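Intimin (Escherichia coli, PDB 1F00) is a bacterial cell-adhesion protein that binds a receptor, probably through its C-terminal immunoglobulin-like and C-type lectin-like region. Local coordinates at residues 212-217 / 254-259. Sequence-based numbering, arbitrary orientation.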
ATOM      1  N   SER A 212     -14.567  25.371 -13.379  1.00 16.74           N
ATOM      2  CA  SER A 212     -15.537  26.451 -13.197  1.00 16.33           C
ATOM      3  C   SER A 212     -14.878  27.786 -12.907  1.00 15.43           C
ATOM      4  O   SER A 212     -15.478  28.844 -13.106  1.00 15.28           O
ATOM      5  CB  SER A 212     -16.476  26.128 -12.039  1.00 17.69           C
ATOM      6  OG  SER A 212     -15.764  26.147 -10.816  1.00 16.06           O
ATOM      7  N   SER A 213     -13.635  27.731 -12.444  1.00 14.50           N
ATOM      8  CA  SER A 213     -12.924  28.935 -12.059  1.00 15.74           C
ATOM      9  C   SER A 213     -11.470  28.610 -11.757  1.00 14.17           C
ATOM     10  O   SER A 213     -11.079  27.446 -11.724  1.00 12.89           O
ATOM     11  CB  SER A 213     -13.554  29.470 -10.781  1.00 16.69           C
ATOM     12  OG  SER A 213     -13.523  28.437  -9.797  1.00 14.32           O
ATOM     13  N   GLN A 214     -10.685  29.651 -11.509  1.00 15.27           N
ATOM     14  CA  GLN A 214      -9.286  29.474 -11.155  1.00 15.83           C
ATOM     15  C   GLN A 214      -9.251  28.743  -9.811  1.00 16.24           C
ATOM     16  O   GLN A 214      -8.362  27.933  -9.549  1.00 16.60           O
ATOM     17  CB  GLN A 214      -8.599  30.843 -11.061  1.00 16.01           C
ATOM     18  CG  GLN A 214      -8.394  31.492 -12.436  1.00 16.27           C
ATOM     19  CD  GLN A 214      -8.156  32.993 -12.378  1.00 15.99           C
ATOM     20  OE1 GLN A 214      -7.595  33.577 -13.307  1.00 18.95           O
ATOM     21  NE2 GLN A 214      -8.593  33.624 -11.297  1.00 17.14           N
ATOM     22  N   ASN A 215     -10.242  29.017  -8.968  1.00 15.75           N
ATOM     23  CA  ASN A 215     -10.329  28.380  -7.655  1.00 17.40           C
ATOM     24  C   ASN A 215     -10.348  26.852  -7.753  1.00 15.99           C
ATOM     25  O   ASN A 215      -9.634  26.167  -7.016  1.00 15.05           O
ATOM     26  CB  ASN A 215     -11.579  28.885  -6.917  1.00 18.04           C
ATOM     27  CG  ASN A 215     -11.712  28.308  -5.523  1.00 20.99           C
ATOM     28  OD1 ASN A 215     -12.080  27.146  -5.348  1.00 21.37           O
ATOM     29  ND2 ASN A 215     -11.407  29.119  -4.517  1.00 22.22           N
ATOM     30  N   GLU A 216     -11.140  26.309  -8.675  1.00 16.26           N
ATOM     31  CA  GLU A 216     -11.224  24.857  -8.815  1.00 15.00           C
ATOM     32  C   GLU A 216      -9.874  24.209  -9.137  1.00 15.99           C
ATOM     33  O   GLU A 216      -9.559  23.148  -8.605  1.00 14.74           O
ATOM     34  CB  GLU A 216     -12.267  24.472  -9.879  1.00 14.70           C
ATOM     35  CG  GLU A 216     -12.471  22.952 -10.014  1.00 13.32           C
ATOM     36  CD  GLU A 216     -13.765  22.585 -10.736  1.00 14.13           C
ATOM     37  OE1 GLU A 216     -14.062  23.196 -11.777  1.00 16.21           O
ATOM     38  OE2 GLU A 216     -14.484  21.675 -10.268  1.00 15.51           O
ATOM     39  N   LEU A 217      -9.074  24.843  -9.994  1.00 13.62           N
ATOM     40  CA  LEU A 217      -7.762  24.291 -10.336  1.00 14.54           C
ATOM     41  C   LEU A 217      -6.728  24.609  -9.254  1.00 13.95           C
ATOM     42  O   LEU A 217      -5.772  23.862  -9.056  1.00 15.30           O
ATOM     43  CB  LEU A 217      -7.284  24.815 -11.696  1.00 14.66           C
ATOM     44  CG  LEU A 217      -8.034  24.277 -12.924  1.00 14.26           C
ATOM     45  CD1 LEU A 217      -7.329  24.715 -14.196  1.00 17.53           C
ATOM     46  CD2 LEU A 217      -8.094  22.760 -12.860  1.00 17.23           C
ATOM     47  N   VAL A 254     -13.117  37.033 -23.908  1.00 17.52           N
ATOM     48  CA  VAL A 254     -11.889  36.633 -23.221  1.00 16.58           C
ATOM     49  C   VAL A 254     -12.210  35.612 -22.134  1.00 16.86           C
ATOM     50  O   VAL A 254     -13.376  35.317 -21.868  1.00 16.72           O
ATOM     51  CB  VAL A 254     -11.176  37.848 -22.568  1.00 17.18           C
ATOM     52  CG1 VAL A 254     -10.908  38.913 -23.620  1.00 14.66           C
ATOM     53  CG2 VAL A 254     -12.021  38.412 -21.422  1.00 15.44           C
ATOM     54  N   ALA A 255     -11.168  35.056 -21.528  1.00 16.30           N
ATOM     55  CA  ALA A 255     -11.341  34.089 -20.456  1.00 16.49           C
ATOM     56  C   ALA A 255     -10.121  34.126 -19.559  1.00 16.57           C
ATOM     57  O   ALA A 255      -9.086  34.701 -19.920  1.00 17.07           O
ATOM     58  CB  ALA A 255     -11.522  32.679 -21.029  1.00 13.87           C
ATOM     59  N   SER A 256     -10.253  33.523 -18.384  1.00 14.43           N
ATOM     60  CA  SER A 256      -9.153  33.453 -17.446  1.00 14.69           C
ATOM     61  C   SER A 256      -8.535  32.071 -17.555  1.00 15.31           C
ATOM     62  O   SER A 256      -9.100  31.173 -18.192  1.00 13.06           O
ATOM     63  CB  SER A 256      -9.645  33.700 -16.019  1.00 12.99           C
ATOM     64  OG  SER A 256     -10.041  35.049 -15.863  1.00 16.33           O
ATOM     65  N   THR A 257      -7.363  31.915 -16.950  1.00 14.80           N
ATOM     66  CA  THR A 257      -6.660  30.642 -16.962  1.00 14.62           C
ATOM     67  C   THR A 257      -5.941  30.427 -15.637  1.00 15.23           C
ATOM     68  O   THR A 257      -5.747  31.363 -14.847  1.00 16.73           O
ATOM     69  CB  THR A 257      -5.573  30.594 -18.059  1.00 15.37           C
ATOM     70  OG1 THR A 257      -4.552  31.549 -17.743  1.00 15.42           O
ATOM     71  CG2 THR A 257      -6.159  30.907 -19.443  1.00 11.35           C
ATOM     72  N   TYR A 258      -5.568  29.178 -15.393  1.00 13.37           N
ATOM     73  CA  TYR A 258      -4.806  28.821 -14.213  1.00 14.64           C
ATOM     74  C   TYR A 258      -3.805  27.813 -14.755  1.00 15.97           C
ATOM     75  O   TYR A 258      -4.130  27.015 -15.638  1.00 15.99           O
ATOM     76  CB  TYR A 258      -5.676  28.179 -13.131  1.00 17.46           C
ATOM     77  CG  TYR A 258      -4.900  27.907 -11.860  1.00 19.37           C
ATOM     78  CD1 TYR A 258      -4.694  28.913 -10.909  1.00 17.82           C
ATOM     79  CD2 TYR A 258      -4.346  26.650 -11.619  1.00 20.35           C
ATOM     80  CE1 TYR A 258      -3.953  28.669  -9.747  1.00 18.38           C
ATOM     81  CE2 TYR A 258      -3.604  26.395 -10.466  1.00 20.83           C
ATOM     82  CZ  TYR A 258      -3.413  27.405  -9.533  1.00 22.20           C
ATOM     83  OH  TYR A 258      -2.684  27.139  -8.394  1.00 21.56           O
ATOM     84  N   ASP A 259      -2.587  27.857 -14.234  1.00 14.20           N
ATOM     85  CA  ASP A 259      -1.526  26.986 -14.704  1.00 13.72           C
ATOM     86  C   ASP A 259      -1.229  25.910 -13.664  1.00 14.58           C
ATOM     87  O   ASP A 259      -0.778  26.218 -12.559  1.00 14.20           O
ATOM     88  CB  ASP A 259      -0.287  27.852 -14.973  1.00 14.96           C
ATOM     89  CG  ASP A 259       0.754  27.154 -15.811  1.00 15.55           C
ATOM     90  OD1 ASP A 259       1.332  27.822 -16.701  1.00 17.07           O
ATOM     91  OD2 ASP A 259       1.010  25.953 -15.578  1.00 14.11           O
TER
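Tyr258 meets the first turn of helix 214-224 through its ring: Leu217 CB approaches CD2 of Tyr258 obliquely at 3.5 Å, while the backbone O of Gln214 lies over one face, 4.0 Å from Tyr258 CD1. Near the base of the tyrosine side chain, Leu217 CD1 lies 4.0 Å from Tyr258 CB, and the Leu217 and Tyr258 side chains pass antiparallel. The ring of Tyr258 swings away from its own backbone N (chi1 -176°), which places it beside the helix turn, where Tyr258 CE2 also comes within 3.6 Å of Leu217 O. Two helix carbonyls are therefore near neighbours of the ring.

The other half of the contact belongs to Gln214, whose backbone comes close to the strand: Gln214 CA is 5.5 Å from Tyr258 CA. Gln214 reaches out in a nearly straight chain, which sends the aliphatic part slantwise across the strand, with Gln214 CG 3.6 Å from Thr257 O. The terminal amide ends near Ser256 CB and Thr257 O; its orientation is probably reversed in the model, and a flipped amide might donate to that carbonyl.

In the second shell, Ser213 stands at the N-cap, its OG accepting a weak bond from Glu216 N at 3.4 Å. Just before it, Ser212 N donates to Glu216 OE1 (2.7 Å, 164°), tying the helix start to the preceding loop. Strand 254-259 is central in a three-stranded antiparallel sheet between 240-242 and 263-270; Ser256 OG pairs with Asn267, and Tyr258 packs further along the helix on Glu218 and Phe221.

The contact thus seats a capped helix start on the middle strand of this lectin-like domain sheet. With 266 Å² buried and no clear hydrogen bond between the segments, cohesion probably rests mainly on that burial and on the apolar contact of Leu217 with Tyr258.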